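Local coordinates for erythrocyte membrane protein 1 (PDB 6S8T), which probably binds the host receptor ICAM-1 through this DBLbeta domain, one piece of a much longer surface protein that lets malaria-infected erythrocytes adhere to host cells, at residues 139-144 and 213-218; 190-195 and 205-210. All blocks are in the same frame, centred on the assembly; numbering follows the deposited sequence.

Interaction 1: 139-144 and 213-218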
ATOM      1  N   HIS A 139     -17.826   8.022 -18.130  1.00 57.76           N
ATOM      2  CA  HIS A 139     -17.825   9.233 -17.320  1.00 58.84           C
ATOM      3  C   HIS A 139     -18.436   9.027 -15.941  1.00 60.44           C
ATOM      4  O   HIS A 139     -17.991   9.658 -14.976  1.00 61.98           O
ATOM      5  CB  HIS A 139     -18.578  10.346 -18.054  1.00 63.62           C
ATOM      6  CG  HIS A 139     -18.107  10.566 -19.459  1.00 63.96           C
ATOM      7  ND1 HIS A 139     -16.953  11.256 -19.757  1.00 63.62           N
ATOM      8  CD2 HIS A 139     -18.632  10.181 -20.646  1.00 65.27           C
ATOM      9  CE1 HIS A 139     -16.789  11.293 -21.068  1.00 64.86           C
ATOM     10  NE2 HIS A 139     -17.794  10.646 -21.630  1.00 65.79           N
ATOM     11  N   SER A 140     -19.446   8.161 -15.823  1.00 60.11           N
ATOM     12  CA  SER A 140     -20.060   7.921 -14.522  1.00 54.91           C
ATOM     13  C   SER A 140     -19.121   7.172 -13.583  1.00 53.04           C
ATOM     14  O   SER A 140     -19.161   7.391 -12.367  1.00 52.51           O
ATOM     15  CB  SER A 140     -21.369   7.149 -14.691  1.00 55.98           C
ATOM     16  OG  SER A 140     -22.305   7.889 -15.458  1.00 63.68           O
ATOM     17  N   LEU A 141     -18.274   6.289 -14.121  1.00 51.46           N
ATOM     18  CA  LEU A 141     -17.341   5.557 -13.270  1.00 46.29           C
ATOM     19  C   LEU A 141     -16.290   6.484 -12.675  1.00 46.74           C
ATOM     20  O   LEU A 141     -15.903   6.324 -11.511  1.00 48.77           O
ATOM     21  CB  LEU A 141     -16.673   4.430 -14.058  1.00 44.22           C
ATOM     22  CG  LEU A 141     -15.621   3.616 -13.295  1.00 37.88           C
ATOM     23  CD1 LEU A 141     -16.243   2.928 -12.093  1.00 40.58           C
ATOM     24  CD2 LEU A 141     -14.949   2.598 -14.205  1.00 36.19           C
ATOM     25  N   LEU A 142     -15.820   7.463 -13.454  1.00 45.90           N
ATOM     26  CA  LEU A 142     -14.802   8.384 -12.954  1.00 45.41           C
ATOM     27  C   LEU A 142     -15.322   9.198 -11.775  1.00 44.09           C
ATOM     28  O   LEU A 142     -14.570   9.497 -10.839  1.00 44.35           O
ATOM     29  CB  LEU A 142     -14.334   9.310 -14.077  1.00 49.26           C
ATOM     30  CG  LEU A 142     -13.336  10.399 -13.675  1.00 47.54           C
ATOM     31  CD1 LEU A 142     -12.064   9.777 -13.128  1.00 40.95           C
ATOM     32  CD2 LEU A 142     -13.029  11.323 -14.846  1.00 49.87           C
ATOM     33  N   GLY A 143     -16.606   9.561 -11.798  1.00 46.60           N
ATOM     34  CA  GLY A 143     -17.167  10.328 -10.697  1.00 51.42           C
ATOM     35  C   GLY A 143     -17.091   9.592  -9.372  1.00 50.62           C
ATOM     36  O   GLY A 143     -16.702  10.168  -8.354  1.00 56.20           O
ATOM     37  N   ASP A 144     -17.445   8.306  -9.370  1.00 47.05           N
ATOM     38  CA  ASP A 144     -17.402   7.536  -8.131  1.00 47.38           C
ATOM     39  C   ASP A 144     -15.972   7.215  -7.712  1.00 48.19           C
ATOM     40  O   ASP A 144     -15.692   7.096  -6.514  1.00 49.19           O
ATOM     41  CB  ASP A 144     -18.228   6.259  -8.278  1.00 49.40           C
ATOM     42  CG  ASP A 144     -19.644   6.412  -7.733  1.00 56.88           C
ATOM     43  OD1 ASP A 144     -19.794   6.889  -6.585  1.00 57.03           O
ATOM     44  OD2 ASP A 144     -20.606   6.067  -8.455  1.00 60.07           O
ATOM     45  N   ILE A 213     -18.957  -6.057 -14.750  1.00 55.30           N
ATOM     46  CA  ILE A 213     -20.140  -5.741 -15.542  1.00 54.76           C
ATOM     47  C   ILE A 213     -20.002  -4.370 -16.193  1.00 54.24           C
ATOM     48  O   ILE A 213     -20.369  -4.186 -17.358  1.00 58.15           O
ATOM     49  CB  ILE A 213     -21.406  -5.834 -14.673  1.00 56.58           C
ATOM     50  CG1 ILE A 213     -21.618  -7.271 -14.195  1.00 59.63           C
ATOM     51  CG2 ILE A 213     -22.623  -5.347 -15.442  1.00 52.55           C
ATOM     52  CD1 ILE A 213     -22.829  -7.442 -13.311  1.00 60.62           C
ATOM     53  N   ILE A 214     -19.464  -3.394 -15.458  1.00 51.47           N
ATOM     54  CA  ILE A 214     -19.324  -2.044 -15.999  1.00 53.30           C
ATOM     55  C   ILE A 214     -18.392  -2.047 -17.207  1.00 55.36           C
ATOM     56  O   ILE A 214     -18.728  -1.518 -18.273  1.00 59.28           O
ATOM     57  CB  ILE A 214     -18.834  -1.075 -14.908  1.00 47.59           C
ATOM     58  CG1 ILE A 214     -19.889  -0.932 -13.809  1.00 50.05           C
ATOM     59  CG2 ILE A 214     -18.510   0.282 -15.507  1.00 44.36           C
ATOM     60  CD1 ILE A 214     -19.410  -0.153 -12.604  1.00 49.36           C
ATOM     61  N   PHE A 215     -17.210  -2.655 -17.064  1.00 50.15           N
ATOM     62  CA  PHE A 215     -16.253  -2.670 -18.164  1.00 49.67           C
ATOM     63  C   PHE A 215     -16.702  -3.551 -19.322  1.00 55.70           C
ATOM     64  O   PHE A 215     -16.226  -3.364 -20.447  1.00 56.74           O
ATOM     65  CB  PHE A 215     -14.877  -3.111 -17.663  1.00 42.15           C
ATOM     66  CG  PHE A 215     -14.110  -2.019 -16.975  1.00 39.58           C
ATOM     67  CD1 PHE A 215     -13.423  -1.068 -17.711  1.00 40.55           C
ATOM     68  CD2 PHE A 215     -14.084  -1.934 -15.592  1.00 39.88           C
ATOM     69  CE1 PHE A 215     -12.718  -0.055 -17.082  1.00 40.72           C
ATOM     70  CE2 PHE A 215     -13.381  -0.927 -14.957  1.00 38.53           C
ATOM     71  CZ  PHE A 215     -12.698   0.015 -15.702  1.00 37.54           C
ATOM     72  N   GLY A 216     -17.601  -4.506 -19.080  1.00 60.19           N
ATOM     73  CA  GLY A 216     -18.212  -5.217 -20.190  1.00 59.02           C
ATOM     74  C   GLY A 216     -19.042  -4.297 -21.065  1.00 59.46           C
ATOM     75  O   GLY A 216     -18.967  -4.356 -22.296  1.00 62.03           O
ATOM     76  N   LYS A 217     -19.838  -3.426 -20.440  1.00 56.79           N
ATOM     77  CA  LYS A 217     -20.569  -2.413 -21.192  1.00 60.17           C
ATOM     78  C   LYS A 217     -19.628  -1.390 -21.810  1.00 57.67           C
ATOM     79  O   LYS A 217     -19.921  -0.849 -22.883  1.00 60.16           O
ATOM     80  CB  LYS A 217     -21.584  -1.712 -20.288  1.00 63.58           C
ATOM     81  CG  LYS A 217     -22.915  -2.429 -20.156  1.00 68.79           C
ATOM     82  CD  LYS A 217     -23.660  -2.451 -21.480  1.00 72.54           C
ATOM     83  CE  LYS A 217     -25.095  -2.913 -21.294  1.00 77.97           C
ATOM     84  NZ  LYS A 217     -25.166  -4.208 -20.564  1.00 79.64           N
ATOM     85  N   ILE A 218     -18.504  -1.108 -21.151  1.00 55.38           N
ATOM     86  CA  ILE A 218     -17.542  -0.155 -21.696  1.00 53.66           C
ATOM     87  C   ILE A 218     -16.936  -0.686 -22.988  1.00 54.98           C
ATOM     88  O   ILE A 218     -16.731   0.067 -23.948  1.00 55.97           O
ATOM     89  CB  ILE A 218     -16.464   0.166 -20.646  1.00 49.12           C
ATOM     90  CG1 ILE A 218     -17.048   1.043 -19.535  1.00 44.70           C
ATOM     91  CG2 ILE A 218     -15.253   0.822 -21.297  1.00 49.02           C
ATOM     92  CD1 ILE A 218     -16.051   1.397 -18.443  1.00 40.02           C
TER
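The ring of Phe215 meets a single methyl of Leu141, which comes in at a slant to the ring. CD2 of Leu141 lies 3.7 Å from CZ of Phe215. The same methyl is 3.9 Å from CE2 of Phe215, so it sits by the far end of the ring. The two side chains cross at about a right angle. Leu141 has CG anti to its backbone N (chi1 178°), which carries CD2 toward helix 202-221. The CA-CB bond of Phe215 does not aim at helix 137-163, but the end of its ring comes nearer. Its CG lies anti to the carbonyl carbon (chi1 -80°), and this brings the end of the ring round to Leu141. Ile214 completes the contact more loosely. Its CG2 stands 4.4 Å from CD2 of Leu141. The nearest CA atoms, those of Leu141 and Ile214, are 8.3 Å apart, so the helices meet through their side chains. Helix 246-268 packs beside the pair, with Trp252 against Leu141 and Arg249 against Phe215. Val131 and Leu126 pack on Ile214. All three touching residues are buried, and the contact between the segments is wholly apolar. Only 128 Å² is buried between the two segments, summed over both. Between these segments the contact rests on van der Waals packing and exclusion of water, with no directional polar bond; neighbours such as Trp252 share in the packing.

Interaction 2: 190-195 and 205-210; sequences GDIIRG and TKLQGH
Gln208 and Ile192 cross at about a right angle, and the amide of Gln208 points its NE2 at the backbone O of Ile192, with the CG2 methyl beside it. NE2 of Gln208 donates to O of Ile192 at 3.0 Å. The bond is nearly straight, with an N-H...O angle of 173°. The acceptor lies in the amide plane, while the donor is tilted 16° from the carbonyl plane. A bend at chi2 (-61°) turns the Gln208 amide toward helix 172-194. CG2 of Ile192 is 3.8 Å from NE2 of Gln208. The same methyl meets CD2 of Leu207 at 3.9 Å, again with the side chains crossed. Both ends of the amide are used, because OE1 of Gln208 accepts from NH2 of Arg249. Arg249 also donates through NE to O of Ile193, so it ties the two helices together from a third. Gly195, with positive phi, packs its CA 4.1 Å from OE1 of Gln208. It is the C-prime residue of a Schellman motif, with Arg196 N bonded to Asp191 O and a weak bond from Gly195 N to Ile192 O. The arrangement is a helix end, closed by a Schellman motif, docked on the next helix of the helical Duffy-binding domain.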
ATOM      1  N   GLY A 190      -5.823   2.262  -7.806  1.00 37.00           N
ATOM      2  CA  GLY A 190      -5.524   1.844  -9.168  1.00 35.41           C
ATOM      3  C   GLY A 190      -5.486   0.335  -9.320  1.00 33.57           C
ATOM      4  O   GLY A 190      -5.943  -0.208 -10.329  1.00 35.39           O
ATOM      5  N   ASP A 191      -4.952  -0.366  -8.315  1.00 27.96           N
ATOM      6  CA  ASP A 191      -4.923  -1.823  -8.384  1.00 28.32           C
ATOM      7  C   ASP A 191      -6.309  -2.429  -8.194  1.00 30.71           C
ATOM      8  O   ASP A 191      -6.581  -3.515  -8.722  1.00 32.23           O
ATOM      9  CB  ASP A 191      -3.931  -2.376  -7.361  1.00 25.25           C
ATOM     10  CG  ASP A 191      -2.485  -2.258  -7.836  1.00 29.00           C
ATOM     11  OD1 ASP A 191      -2.281  -1.839  -8.998  1.00 25.03           O
ATOM     12  OD2 ASP A 191      -1.561  -2.573  -7.054  1.00 33.22           O
ATOM     13  N   ILE A 192      -7.199  -1.751  -7.463  1.00 30.12           N
ATOM     14  CA  ILE A 192      -8.572  -2.235  -7.342  1.00 27.58           C
ATOM     15  C   ILE A 192      -9.295  -2.119  -8.677  1.00 32.17           C
ATOM     16  O   ILE A 192      -9.989  -3.049  -9.107  1.00 38.37           O
ATOM     17  CB  ILE A 192      -9.321  -1.472  -6.232  1.00 31.90           C
ATOM     18  CG1 ILE A 192      -8.712  -1.771  -4.861  1.00 31.94           C
ATOM     19  CG2 ILE A 192     -10.799  -1.833  -6.236  1.00 28.43           C
ATOM     20  CD1 ILE A 192      -9.415  -1.067  -3.719  1.00 34.57           C
ATOM     21  N   ILE A 193      -9.144  -0.979  -9.354  1.00 30.80           N
ATOM     22  CA  ILE A 193      -9.811  -0.771 -10.635  1.00 32.59           C
ATOM     23  C   ILE A 193      -9.277  -1.736 -11.690  1.00 31.31           C
ATOM     24  O   ILE A 193     -10.045  -2.292 -12.485  1.00 35.95           O
ATOM     25  CB  ILE A 193      -9.655   0.698 -11.076  1.00 41.52           C
ATOM     26  CG1 ILE A 193     -10.262   1.637 -10.031  1.00 44.48           C
ATOM     27  CG2 ILE A 193     -10.307   0.926 -12.430  1.00 45.51           C
ATOM     28  CD1 ILE A 193     -11.733   1.390  -9.777  1.00 45.30           C
ATOM     29  N   ARG A 194      -7.964  -1.955 -11.720  1.00 30.81           N
ATOM     30  CA  ARG A 194      -7.375  -2.827 -12.732  1.00 32.69           C
ATOM     31  C   ARG A 194      -7.490  -4.308 -12.388  1.00 33.24           C
ATOM     32  O   ARG A 194      -7.266  -5.145 -13.268  1.00 33.94           O
ATOM     33  CB  ARG A 194      -5.901  -2.468 -12.956  1.00 25.04           C
ATOM     34  CG  ARG A 194      -5.669  -1.146 -13.685  1.00 32.44           C
ATOM     35  CD  ARG A 194      -4.184  -0.751 -13.693  1.00 29.67           C
ATOM     36  NE  ARG A 194      -3.681  -0.502 -12.344  1.00 30.27           N
ATOM     37  CZ  ARG A 194      -2.513   0.069 -12.062  1.00 31.48           C
ATOM     38  NH1 ARG A 194      -1.707   0.467 -13.040  1.00 28.96           N
ATOM     39  NH2 ARG A 194      -2.153   0.248 -10.794  1.00 32.94           N
ATOM     40  N   GLY A 195      -7.837  -4.655 -11.150  1.00 35.09           N
ATOM     41  CA  GLY A 195      -7.950  -6.048 -10.761  1.00 33.70           C
ATOM     42  C   GLY A 195      -6.680  -6.689 -10.245  1.00 34.42           C
ATOM     43  O   GLY A 195      -6.608  -7.922 -10.188  1.00 37.30           O
ATOM     44  N   THR A 205     -15.000  -9.079  -3.268  1.00 50.41           N
ATOM     45  CA  THR A 205     -15.596  -9.906  -4.313  1.00 53.55           C
ATOM     46  C   THR A 205     -16.812  -9.224  -4.927  1.00 54.78           C
ATOM     47  O   THR A 205     -16.991  -9.237  -6.151  1.00 53.67           O
ATOM     48  CB  THR A 205     -15.980 -11.273  -3.743  1.00 57.03           C
ATOM     49  OG1 THR A 205     -14.805 -11.938  -3.259  1.00 59.23           O
ATOM     50  CG2 THR A 205     -16.645 -12.137  -4.808  1.00 56.23           C
ATOM     51  N   LYS A 206     -17.661  -8.621  -4.091  1.00 56.37           N
ATOM     52  CA  LYS A 206     -18.801  -7.869  -4.604  1.00 56.67           C
ATOM     53  C   LYS A 206     -18.345  -6.645  -5.390  1.00 54.10           C
ATOM     54  O   LYS A 206     -18.950  -6.294  -6.410  1.00 55.55           O
ATOM     55  CB  LYS A 206     -19.715  -7.459  -3.450  1.00 60.00           C
ATOM     56  CG  LYS A 206     -20.912  -6.620  -3.863  1.00 65.54           C
ATOM     57  CD  LYS A 206     -21.836  -6.365  -2.683  1.00 71.58           C
ATOM     58  CE  LYS A 206     -21.100  -5.678  -1.546  1.00 71.93           C
ATOM     59  NZ  LYS A 206     -21.994  -5.406  -0.388  1.00 77.89           N
ATOM     60  N   LEU A 207     -17.277  -5.990  -4.934  1.00 51.37           N
ATOM     61  CA  LEU A 207     -16.768  -4.819  -5.639  1.00 47.43           C
ATOM     62  C   LEU A 207     -16.215  -5.197  -7.009  1.00 48.42           C
ATOM     63  O   LEU A 207     -16.494  -4.519  -8.006  1.00 47.29           O
ATOM     64  CB  LEU A 207     -15.707  -4.125  -4.786  1.00 46.82           C
ATOM     65  CG  LEU A 207     -14.873  -2.991  -5.384  1.00 50.43           C
ATOM     66  CD1 LEU A 207     -15.743  -1.988  -6.113  1.00 56.77           C
ATOM     67  CD2 LEU A 207     -14.085  -2.300  -4.280  1.00 46.68           C
ATOM     68  N   GLN A 208     -15.441  -6.282  -7.085  1.00 47.63           N
ATOM     69  CA  GLN A 208     -14.896  -6.704  -8.371  1.00 46.29           C
ATOM     70  C   GLN A 208     -15.992  -7.147  -9.330  1.00 50.74           C
ATOM     71  O   GLN A 208     -15.835  -7.012 -10.549  1.00 53.71           O
ATOM     72  CB  GLN A 208     -13.879  -7.826  -8.170  1.00 43.92           C
ATOM     73  CG  GLN A 208     -12.590  -7.374  -7.516  1.00 41.39           C
ATOM     74  CD  GLN A 208     -11.857  -6.333  -8.340  1.00 39.86           C
ATOM     75  OE1 GLN A 208     -11.833  -6.400  -9.572  1.00 38.07           O
ATOM     76  NE2 GLN A 208     -11.260  -5.354  -7.664  1.00 35.59           N
ATOM     77  N   GLY A 209     -17.104  -7.669  -8.808  1.00 51.24           N
ATOM     78  CA  GLY A 209     -18.186  -8.092  -9.682  1.00 53.88           C
ATOM     79  C   GLY A 209     -18.856  -6.927 -10.383  1.00 56.37           C
ATOM     80  O   GLY A 209     -19.267  -7.039 -11.542  1.00 60.19           O
ATOM     81  N   HIS A 210     -18.977  -5.792  -9.691  1.00 50.04           N
ATOM     82  CA  HIS A 210     -19.552  -4.603 -10.309  1.00 48.59           C
ATOM     83  C   HIS A 210     -18.668  -4.090 -11.437  1.00 47.90           C
ATOM     84  O   HIS A 210     -19.172  -3.681 -12.489  1.00 50.41           O
ATOM     85  CB  HIS A 210     -19.763  -3.513  -9.258  1.00 50.34           C
ATOM     86  CG  HIS A 210     -20.754  -3.876  -8.197  1.00 55.95           C
ATOM     87  ND1 HIS A 210     -21.716  -4.847  -8.375  1.00 60.28           N
ATOM     88  CD2 HIS A 210     -20.933  -3.395  -6.944  1.00 57.61           C
ATOM     89  CE1 HIS A 210     -22.445  -4.949  -7.278  1.00 62.51           C
ATOM     90  NE2 HIS A 210     -21.990  -4.079  -6.393  1.00 59.53           N
TER

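In the fold
Interactions 1 and 2 have centres about 12 Å apart, on the same side of the chain's centre. Both use helix 202-221. Its 205-210 part meets the end of helix 172-194, and its 213-218 part meets the start of helix 137-163. Those two partner helices follow each other in the chain. The order is 139-144, 190-195, 205-210, 213-218, so the short-range contact falls within the longer-range one. The two touch where CZ of Phe215 packs 4.2 Å from CG2 of Ile193. Arg249 of helix 246-268 serves both: it packs on Phe215 in interaction 1 and bonds to Gln208 OE1 and Ile193 O in interaction 2. Helix 202-221 thus packs against both preceding helices within the mainly helical Duffy-binding domain.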